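Local coordinates for MHC class I protein (PDB 6LUP) that probably presents short peptides in its groove to T-cell receptors at the cell surface, as classical class I molecules of the MHC family do, at residues K193-V198 with T240-N245; V209-D214 with I236-E241. One frame throughout, in Å; residues are numbered along the deposited sequence.

Contact 1. Residues K193-V198 with T240-N245; sequences KQLSCV and TEFDPN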
ATOM      1  N   LYS A 193      21.079  23.891  -9.432  1.00 92.75           N
ATOM      2  CA  LYS A 193      21.067  23.098 -10.658  1.00 92.14           C
ATOM      3  C   LYS A 193      19.636  22.722 -11.058  1.00 88.82           C
ATOM      4  O   LYS A 193      19.292  22.747 -12.241  1.00 89.35           O
ATOM      5  CB  LYS A 193      21.938  21.844 -10.477  1.00 94.95           C
ATOM      6  CG  LYS A 193      22.008  20.904 -11.674  1.00 97.58           C
ATOM      7  CD  LYS A 193      23.117  19.873 -11.499  1.00 99.94           C
ATOM      8  CE  LYS A 193      22.977  18.706 -12.472  1.00100.32           C
ATOM      9  NZ  LYS A 193      21.974  17.694 -12.026  1.00 98.72           N
ATOM     10  N   GLN A 194      18.810  22.377 -10.071  1.00 84.62           N
ATOM     11  CA  GLN A 194      17.444  21.917 -10.330  1.00 79.64           C
ATOM     12  C   GLN A 194      16.402  22.664  -9.503  1.00 76.31           C
ATOM     13  O   GLN A 194      16.697  23.177  -8.421  1.00 76.33           O
ATOM     14  CB  GLN A 194      17.327  20.407 -10.095  1.00 79.54           C
ATOM     15  CG  GLN A 194      18.355  19.586 -10.856  1.00 82.13           C
ATOM     16  CD  GLN A 194      17.895  18.173 -11.145  1.00 82.91           C
ATOM     17  OE1 GLN A 194      16.756  17.946 -11.557  1.00 82.79           O
ATOM     18  NE2 GLN A 194      18.789  17.210 -10.947  1.00 84.16           N
ATOM     19  N   LEU A 195      15.185  22.727 -10.033  1.00 73.17           N
ATOM     20  CA  LEU A 195      14.069  23.361  -9.345  1.00 70.77           C
ATOM     21  C   LEU A 195      13.060  22.288  -8.962  1.00 67.84           C
ATOM     22  O   LEU A 195      12.531  21.594  -9.831  1.00 67.58           O
ATOM     23  CB  LEU A 195      13.425  24.414 -10.246  1.00 71.59           C
ATOM     24  CG  LEU A 195      12.812  25.646  -9.577  1.00 72.83           C
ATOM     25  CD1 LEU A 195      13.890  26.547  -8.989  1.00 73.70           C
ATOM     26  CD2 LEU A 195      11.978  26.419 -10.587  1.00 72.89           C
ATOM     27  N   SER A 196      12.800  22.144  -7.664  1.00 65.26           N
ATOM     28  CA  SER A 196      12.005  21.018  -7.176  1.00 62.57           C
ATOM     29  C   SER A 196      10.724  21.409  -6.455  1.00 60.55           C
ATOM     30  O   SER A 196      10.739  22.178  -5.489  1.00 60.41           O
ATOM     31  CB  SER A 196      12.848  20.108  -6.282  1.00 63.03           C
ATOM     32  OG  SER A 196      12.211  18.857  -6.089  1.00 62.47           O
ATOM     33  N   CYS A 197       9.616  20.860  -6.943  1.00 58.68           N
ATOM     34  CA  CYS A 197       8.328  21.009  -6.290  1.00 57.33           C
ATOM     35  C   CYS A 197       8.038  19.783  -5.439  1.00 55.52           C
ATOM     36  O   CYS A 197       7.884  18.673  -5.962  1.00 53.67           O
ATOM     37  CB  CYS A 197       7.211  21.221  -7.309  1.00 57.95           C
ATOM     38  SG  CYS A 197       5.719  21.888  -6.548  1.00 58.68           S
ATOM     39  N   VAL A 198       7.984  19.996  -4.127  1.00 54.62           N
ATOM     40  CA  VAL A 198       7.750  18.918  -3.169  1.00 53.48           C
ATOM     41  C   VAL A 198       6.455  19.123  -2.377  1.00 51.95           C
ATOM     42  O   VAL A 198       6.293  20.117  -1.664  1.00 52.18           O
ATOM     43  CB  VAL A 198       8.974  18.676  -2.240  1.00 54.51           C
ATOM     44  CG1 VAL A 198       9.602  19.984  -1.785  1.00 55.60           C
ATOM     45  CG2 VAL A 198       8.600  17.798  -1.050  1.00 54.14           C
ATOM     46  N   THR A 240      12.654  19.698 -12.215  1.00 66.20           N
ATOM     47  CA  THR A 240      13.110  19.916 -13.578  1.00 69.42           C
ATOM     48  C   THR A 240      14.482  20.584 -13.589  1.00 72.37           C
ATOM     49  O   THR A 240      14.935  21.105 -12.564  1.00 71.16           O
ATOM     50  CB  THR A 240      12.095  20.751 -14.393  1.00 69.48           C
ATOM     51  OG1 THR A 240      12.404  20.646 -15.788  1.00 71.06           O
ATOM     52  CG2 THR A 240      12.103  22.226 -13.967  1.00 68.73           C
ATOM     53  N   GLU A 241      15.133  20.554 -14.752  1.00 77.21           N
ATOM     54  CA  GLU A 241      16.420  21.216 -14.953  1.00 81.59           C
ATOM     55  C   GLU A 241      16.289  22.736 -14.862  1.00 81.72           C
ATOM     56  O   GLU A 241      15.274  23.310 -15.265  1.00 81.03           O
ATOM     57  CB  GLU A 241      17.037  20.805 -16.291  1.00 85.77           C
ATOM     58  CG  GLU A 241      17.594  19.385 -16.311  1.00 89.67           C
ATOM     59  CD  GLU A 241      18.969  19.261 -15.666  1.00 93.15           C
ATOM     60  OE1 GLU A 241      19.729  18.359 -16.078  1.00 95.63           O
ATOM     61  OE2 GLU A 241      19.301  20.054 -14.755  1.00 94.46           O
ATOM     62  N   PHE A 242      17.294  23.422 -14.333  1.00 83.43           N
ATOM     63  CA  PHE A 242      17.173  24.870 -14.048  1.00 83.98           C
ATOM     64  C   PHE A 242      18.316  25.883 -14.428  1.00 84.55           C
ATOM     65  O   PHE A 242      19.471  25.513 -14.408  1.00 84.92           O
ATOM     66  CB  PHE A 242      16.936  24.902 -12.533  1.00 83.43           C
ATOM     67  CG  PHE A 242      16.605  26.230 -11.988  1.00 83.62           C
ATOM     68  CD1 PHE A 242      15.627  26.978 -12.552  1.00 83.50           C
ATOM     69  CD2 PHE A 242      17.290  26.721 -10.924  1.00 84.32           C
ATOM     70  CE1 PHE A 242      15.347  28.218 -12.073  1.00 85.08           C
ATOM     71  CE2 PHE A 242      17.011  27.954 -10.423  1.00 85.50           C
ATOM     72  CZ  PHE A 242      16.029  28.704 -10.992  1.00 85.64           C
ATOM     73  N   ASP A 243      17.980  27.147 -14.764  1.00101.15           N
ATOM     74  CA  ASP A 243      18.851  28.349 -14.612  1.00103.87           C
ATOM     75  C   ASP A 243      18.393  29.484 -13.651  1.00103.49           C
ATOM     76  O   ASP A 243      17.356  30.051 -13.865  1.00102.45           O
ATOM     77  CB  ASP A 243      19.061  28.977 -15.982  1.00107.64           C
ATOM     78  CG  ASP A 243      20.237  28.379 -16.732  1.00109.86           C
ATOM     79  OD1 ASP A 243      21.303  28.165 -16.132  1.00110.98           O
ATOM     80  OD2 ASP A 243      20.094  28.132 -17.942  1.00110.99           O
ATOM     81  N   PRO A 244      19.247  29.884 -12.702  1.00104.83           N
ATOM     82  CA  PRO A 244      19.037  30.846 -11.609  1.00105.69           C
ATOM     83  C   PRO A 244      18.972  32.296 -12.090  1.00106.23           C
ATOM     84  O   PRO A 244      18.300  33.127 -11.475  1.00106.22           O
ATOM     85  CB  PRO A 244      20.266  30.637 -10.714  1.00107.11           C
ATOM     86  CG  PRO A 244      21.281  29.975 -11.584  1.00107.24           C
ATOM     87  CD  PRO A 244      20.490  29.113 -12.518  1.00105.51           C
ATOM     88  N   ASN A 245      19.666  32.575 -13.188  1.00107.42           N
ATOM     89  CA  ASN A 245      19.737  33.907 -13.777  1.00106.99           C
ATOM     90  C   ASN A 245      18.610  34.197 -14.768  1.00105.48           C
ATOM     91  O   ASN A 245      18.261  35.357 -14.996  1.00105.08           O
ATOM     92  CB  ASN A 245      21.092  34.083 -14.468  1.00108.11           C
ATOM     93  CG  ASN A 245      21.528  32.838 -15.225  1.00108.02           C
ATOM     94  OD1 ASN A 245      20.802  32.328 -16.081  1.00106.71           O
ATOM     95  ND2 ASN A 245      22.719  32.342 -14.908  1.00108.75           N
TER

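Contact 2. Residues V209-D214 with I236-E241; sequences VNLFRD and IHRSTE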
ATOM      1  N   VAL A 209       0.545  16.912  -9.951  1.00 53.18           N
ATOM      2  CA  VAL A 209       1.515  17.989  -9.753  1.00 54.84           C
ATOM      3  C   VAL A 209       2.316  18.242 -11.034  1.00 56.29           C
ATOM      4  O   VAL A 209       3.037  17.371 -11.522  1.00 56.67           O
ATOM      5  CB  VAL A 209       2.414  17.748  -8.513  1.00 54.58           C
ATOM      6  CG1 VAL A 209       2.802  16.280  -8.391  1.00 54.42           C
ATOM      7  CG2 VAL A 209       3.646  18.649  -8.533  1.00 55.33           C
ATOM      8  N   ASN A 210       2.162  19.442 -11.581  1.00 57.46           N
ATOM      9  CA  ASN A 210       2.766  19.784 -12.860  1.00 58.79           C
ATOM     10  C   ASN A 210       3.536  21.090 -12.781  1.00 60.26           C
ATOM     11  O   ASN A 210       3.146  22.009 -12.056  1.00 60.38           O
ATOM     12  CB  ASN A 210       1.692  19.862 -13.948  1.00 59.11           C
ATOM     13  CG  ASN A 210       0.993  18.532 -14.177  1.00 59.04           C
ATOM     14  OD1 ASN A 210       1.556  17.619 -14.778  1.00 59.77           O
ATOM     15  ND2 ASN A 210      -0.242  18.423 -13.707  1.00 58.82           N
ATOM     16  N   LEU A 211       4.629  21.162 -13.533  1.00 62.03           N
ATOM     17  CA  LEU A 211       5.496  22.336 -13.541  1.00 63.61           C
ATOM     18  C   LEU A 211       5.310  23.175 -14.795  1.00 64.95           C
ATOM     19  O   LEU A 211       5.070  22.646 -15.882  1.00 64.41           O
ATOM     20  CB  LEU A 211       6.959  21.921 -13.388  1.00 63.96           C
ATOM     21  CG  LEU A 211       7.478  21.757 -11.956  1.00 64.33           C
ATOM     22  CD1 LEU A 211       6.836  20.584 -11.226  1.00 64.27           C
ATOM     23  CD2 LEU A 211       8.989  21.600 -11.979  1.00 65.12           C
ATOM     24  N   PHE A 212       5.423  24.489 -14.628  1.00 68.03           N
ATOM     25  CA  PHE A 212       5.174  25.435 -15.710  1.00 71.39           C
ATOM     26  C   PHE A 212       6.270  26.481 -15.861  1.00 74.61           C
ATOM     27  O   PHE A 212       6.700  27.103 -14.883  1.00 74.46           O
ATOM     28  CB  PHE A 212       3.820  26.125 -15.519  1.00 71.25           C
ATOM     29  CG  PHE A 212       2.644  25.262 -15.870  1.00 71.26           C
ATOM     30  CD1 PHE A 212       2.128  24.353 -14.950  1.00 69.98           C
ATOM     31  CD2 PHE A 212       2.045  25.360 -17.120  1.00 71.74           C
ATOM     32  CE1 PHE A 212       1.046  23.553 -15.277  1.00 69.52           C
ATOM     33  CE2 PHE A 212       0.959  24.563 -17.449  1.00 71.84           C
ATOM     34  CZ  PHE A 212       0.457  23.660 -16.525  1.00 70.61           C
ATOM     35  N   ARG A 213       6.713  26.664 -17.102  1.00 78.97           N
ATOM     36  CA  ARG A 213       7.651  27.722 -17.449  1.00 82.61           C
ATOM     37  C   ARG A 213       6.919  28.824 -18.198  1.00 83.84           C
ATOM     38  O   ARG A 213       6.476  28.620 -19.330  1.00 83.36           O
ATOM     39  CB  ARG A 213       8.804  27.177 -18.296  1.00 85.33           C
ATOM     40  CG  ARG A 213       9.844  28.227 -18.654  1.00 89.48           C
ATOM     41  CD  ARG A 213      11.042  27.621 -19.361  1.00 92.68           C
ATOM     42  NE  ARG A 213      12.022  28.646 -19.716  1.00 96.35           N
ATOM     43  CZ  ARG A 213      12.044  29.302 -20.873  1.00 99.14           C
ATOM     44  NH1 ARG A 213      12.979  30.219 -21.095  1.00100.56           N
ATOM     45  NH2 ARG A 213      11.139  29.044 -21.813  1.00101.16           N
ATOM     46  N   ASP A 214       6.781  29.978 -17.547  1.00 86.12           N
ATOM     47  CA  ASP A 214       6.192  31.183 -18.143  1.00 90.68           C
ATOM     48  C   ASP A 214       4.865  30.918 -18.879  1.00 91.66           C
ATOM     49  O   ASP A 214       4.696  31.314 -20.038  1.00 94.46           O
ATOM     50  CB  ASP A 214       7.218  31.864 -19.068  1.00 93.12           C
ATOM     51  CG  ASP A 214       6.956  33.350 -19.252  1.00 95.49           C
ATOM     52  OD1 ASP A 214       6.687  34.045 -18.248  1.00 96.54           O
ATOM     53  OD2 ASP A 214       7.034  33.828 -20.405  1.00 97.37           O
ATOM     54  N   ILE A 236       5.452  13.602  -2.610  1.00 46.44           N
ATOM     55  CA  ILE A 236       5.942  13.492  -3.981  1.00 47.08           C
ATOM     56  C   ILE A 236       6.885  14.648  -4.308  1.00 48.52           C
ATOM     57  O   ILE A 236       6.677  15.783  -3.865  1.00 48.79           O
ATOM     58  CB  ILE A 236       4.784  13.405  -5.012  1.00 46.49           C
ATOM     59  CG1 ILE A 236       5.337  13.174  -6.427  1.00 46.62           C
ATOM     60  CG2 ILE A 236       3.868  14.622  -4.926  1.00 45.88           C
ATOM     61  CD1 ILE A 236       4.298  12.750  -7.446  1.00 46.63           C
ATOM     62  N   HIS A 237       7.932  14.334  -5.068  1.00 49.57           N
ATOM     63  CA  HIS A 237       8.878  15.330  -5.548  1.00 50.77           C
ATOM     64  C   HIS A 237       8.838  15.344  -7.066  1.00 51.29           C
ATOM     65  O   HIS A 237       9.066  14.313  -7.701  1.00 50.98           O
ATOM     66  CB  HIS A 237      10.300  14.999  -5.085  1.00 51.75           C
ATOM     67  CG  HIS A 237      10.501  15.091  -3.603  1.00 52.46           C
ATOM     68  ND1 HIS A 237      11.415  15.950  -3.031  1.00 53.88           N
ATOM     69  CD2 HIS A 237       9.917  14.426  -2.578  1.00 51.93           C
ATOM     70  CE1 HIS A 237      11.385  15.810  -1.717  1.00 53.65           C
ATOM     71  NE2 HIS A 237      10.482  14.895  -1.416  1.00 52.51           N
ATOM     72  N   ARG A 238       8.519  16.499  -7.643  1.00 52.41           N
ATOM     73  CA  ARG A 238       8.712  16.704  -9.076  1.00 54.25           C
ATOM     74  C   ARG A 238       9.707  17.830  -9.329  1.00 55.85           C
ATOM     75  O   ARG A 238       9.512  18.962  -8.884  1.00 55.86           O
ATOM     76  CB  ARG A 238       7.397  16.968  -9.815  1.00 53.65           C
ATOM     77  CG  ARG A 238       7.560  16.841 -11.323  1.00 54.14           C
ATOM     78  CD  ARG A 238       6.279  17.098 -12.098  1.00 53.93           C
ATOM     79  NE  ARG A 238       5.296  16.029 -11.942  1.00 53.61           N
ATOM     80  CZ  ARG A 238       5.355  14.840 -12.541  1.00 53.84           C
ATOM     81  NH1 ARG A 238       6.363  14.533 -13.344  1.00 54.53           N
ATOM     82  NH2 ARG A 238       4.397  13.950 -12.328  1.00 53.46           N
ATOM     83  N   SER A 239      10.775  17.502 -10.049  1.00 58.19           N
ATOM     84  CA  SER A 239      11.851  18.450 -10.315  1.00 60.93           C
ATOM     85  C   SER A 239      12.231  18.513 -11.791  1.00 63.12           C
ATOM     86  O   SER A 239      12.146  17.517 -12.519  1.00 62.72           O
ATOM     87  CB  SER A 239      13.084  18.112  -9.475  1.00 61.04           C
ATOM     88  OG  SER A 239      13.511  16.785  -9.725  1.00 61.64           O
ATOM     89  N   THR A 240      12.654  19.698 -12.215  1.00 66.20           N
ATOM     90  CA  THR A 240      13.110  19.916 -13.578  1.00 69.42           C
ATOM     91  C   THR A 240      14.482  20.584 -13.589  1.00 72.37           C
ATOM     92  O   THR A 240      14.935  21.105 -12.564  1.00 71.16           O
ATOM     93  CB  THR A 240      12.095  20.751 -14.393  1.00 69.48           C
ATOM     94  OG1 THR A 240      12.404  20.646 -15.788  1.00 71.06           O
ATOM     95  CG2 THR A 240      12.103  22.226 -13.967  1.00 68.73           C
ATOM     96  N   GLU A 241      15.133  20.554 -14.752  1.00 77.21           N
ATOM     97  CA  GLU A 241      16.420  21.216 -14.953  1.00 81.59           C
ATOM     98  C   GLU A 241      16.289  22.736 -14.862  1.00 81.72           C
ATOM     99  O   GLU A 241      15.274  23.310 -15.265  1.00 81.03           O
ATOM    100  CB  GLU A 241      17.037  20.805 -16.291  1.00 85.77           C
ATOM    101  CG  GLU A 241      17.594  19.385 -16.311  1.00 89.67           C
ATOM    102  CD  GLU A 241      18.969  19.261 -15.666  1.00 93.15           C
ATOM    103  OE1 GLU A 241      19.729  18.359 -16.078  1.00 95.63           O
ATOM    104  OE2 GLU A 241      19.301  20.054 -14.755  1.00 94.46           O
TER
HETATM  105  O   HOH W   1       1.725  13.899 -10.602  1.00 39.55           O

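Contact 1. Residues K193-V198 with T240-N245
Between L195 and T240 two backbone hydrogen bonds close a ring, the mark of an antiparallel hydrogen-bonded pair. L195 N gives to T240 O at 3.0 Å, and T240 N returns a bond to L195 O, nearly as straight as its partner. The next pair, Q194 with E241, is non-hydrogen-bonded; here the CA of Q194 makes a CA-H...O contact with T240 O at 3.5 Å. One residue further, F242 N still reaches K193 O at 3.0 Å, but its N-H...O angle of 132° shows a more bent bond, at the point where both strands run out into loop.

Apolar contact is concentrated on L195 and F242. CB of F242 points toward segment 193-198, and CG, anti to the backbone N (chi1 -173°), sets the ring alongside L195. CD1 of L195 sits over the ring face, 3.6 Å from the centroid and 10° off the normal, a well-centred CH-pi contact. The second methyl, CD2, lies by the CD1-CE1 side of the ring. On the opposite face the backbone N of P244 stands above the plane, offset toward the rim, so that the ring is sandwiched between the strand and its own chain.

Charge would add at most a weak attraction: NZ of K193 and OE2 of E241 are 4.5 Å apart, beyond a salt bridge, and both residues are exposed.

Beyond this pair, L195 also touches F186 and Y267, and C197 forms the disulfide with C252 of the facing sheet. K193 and Q194 both face V189, a classic beta bulge. The whole is the end of a central strand pairing in the four-stranded sheet of an immunoglobulin C1-set domain.

Contact 2. Residues V209-D214 with I236-E241
R238 extends toward strand 209-213 and lays its aliphatic part across L211: CD1 of L211 is 3.6 Å from CD of R238 and nearly as close to CG, the two side chains meeting at a slant. CG lies anti to the backbone N, and a bend at chi3 (-71°) then turns the guanidinium toward the backbone of V209. There NE donates to V209 O at 2.7 Å; the N-H...O angle is 131°, and the oxygen lies 30° out of the guanidinium plane. At the edge of the same group, in its plane, a water accepts from NH2 of R238 at 3.2 Å and, weakly, from V209 N.

Apolar pairs flank the arginine. CG1 of V209 meets CD1 of I236 at 3.9 Å, the two side chains running past each other in opposite senses. L211 and T240 pass in the same antiparallel manner, with CD2 of L211 3.7 Å from the T240 methyl CG2. L211 also touches C197, and V209 touches C252, which places both beside the intersheet disulfide.

The axes of the two short segments approach to 7.9 Å. Between the V209-I236 and L211-T240 pairs, R238 thus has two roles: its methylenes pack as hydrocarbon on L211, while NE has a carbonyl and NH2 a water as partner. One direct hydrogen bond therefore ties the two sheets across an otherwise apolar contact, and its bent, tilted geometry suggests that it is not an ideal one.

Strand 234-241 serves both contacts; T240 takes part in each, whereas E241 touches only in contact 1. Contact 1 works within a sheet: main-chain bonds between neighbouring strands set the register, with the L195-F242 packing beside them, and it runs from buried L195 and T240 to exposed K193 and E241. Contact 2 works between sheets: its touching residues are buried or partly so, and methyl and methylene packing prevails, with R238 supplying the polar component. T240 shows the difference, using its backbone toward L195 and its methyl toward L211. The two also touch directly, C197 N lying 2.7 Å from R238 O, a probable hydrogen bond that continues the ladder of contact 1.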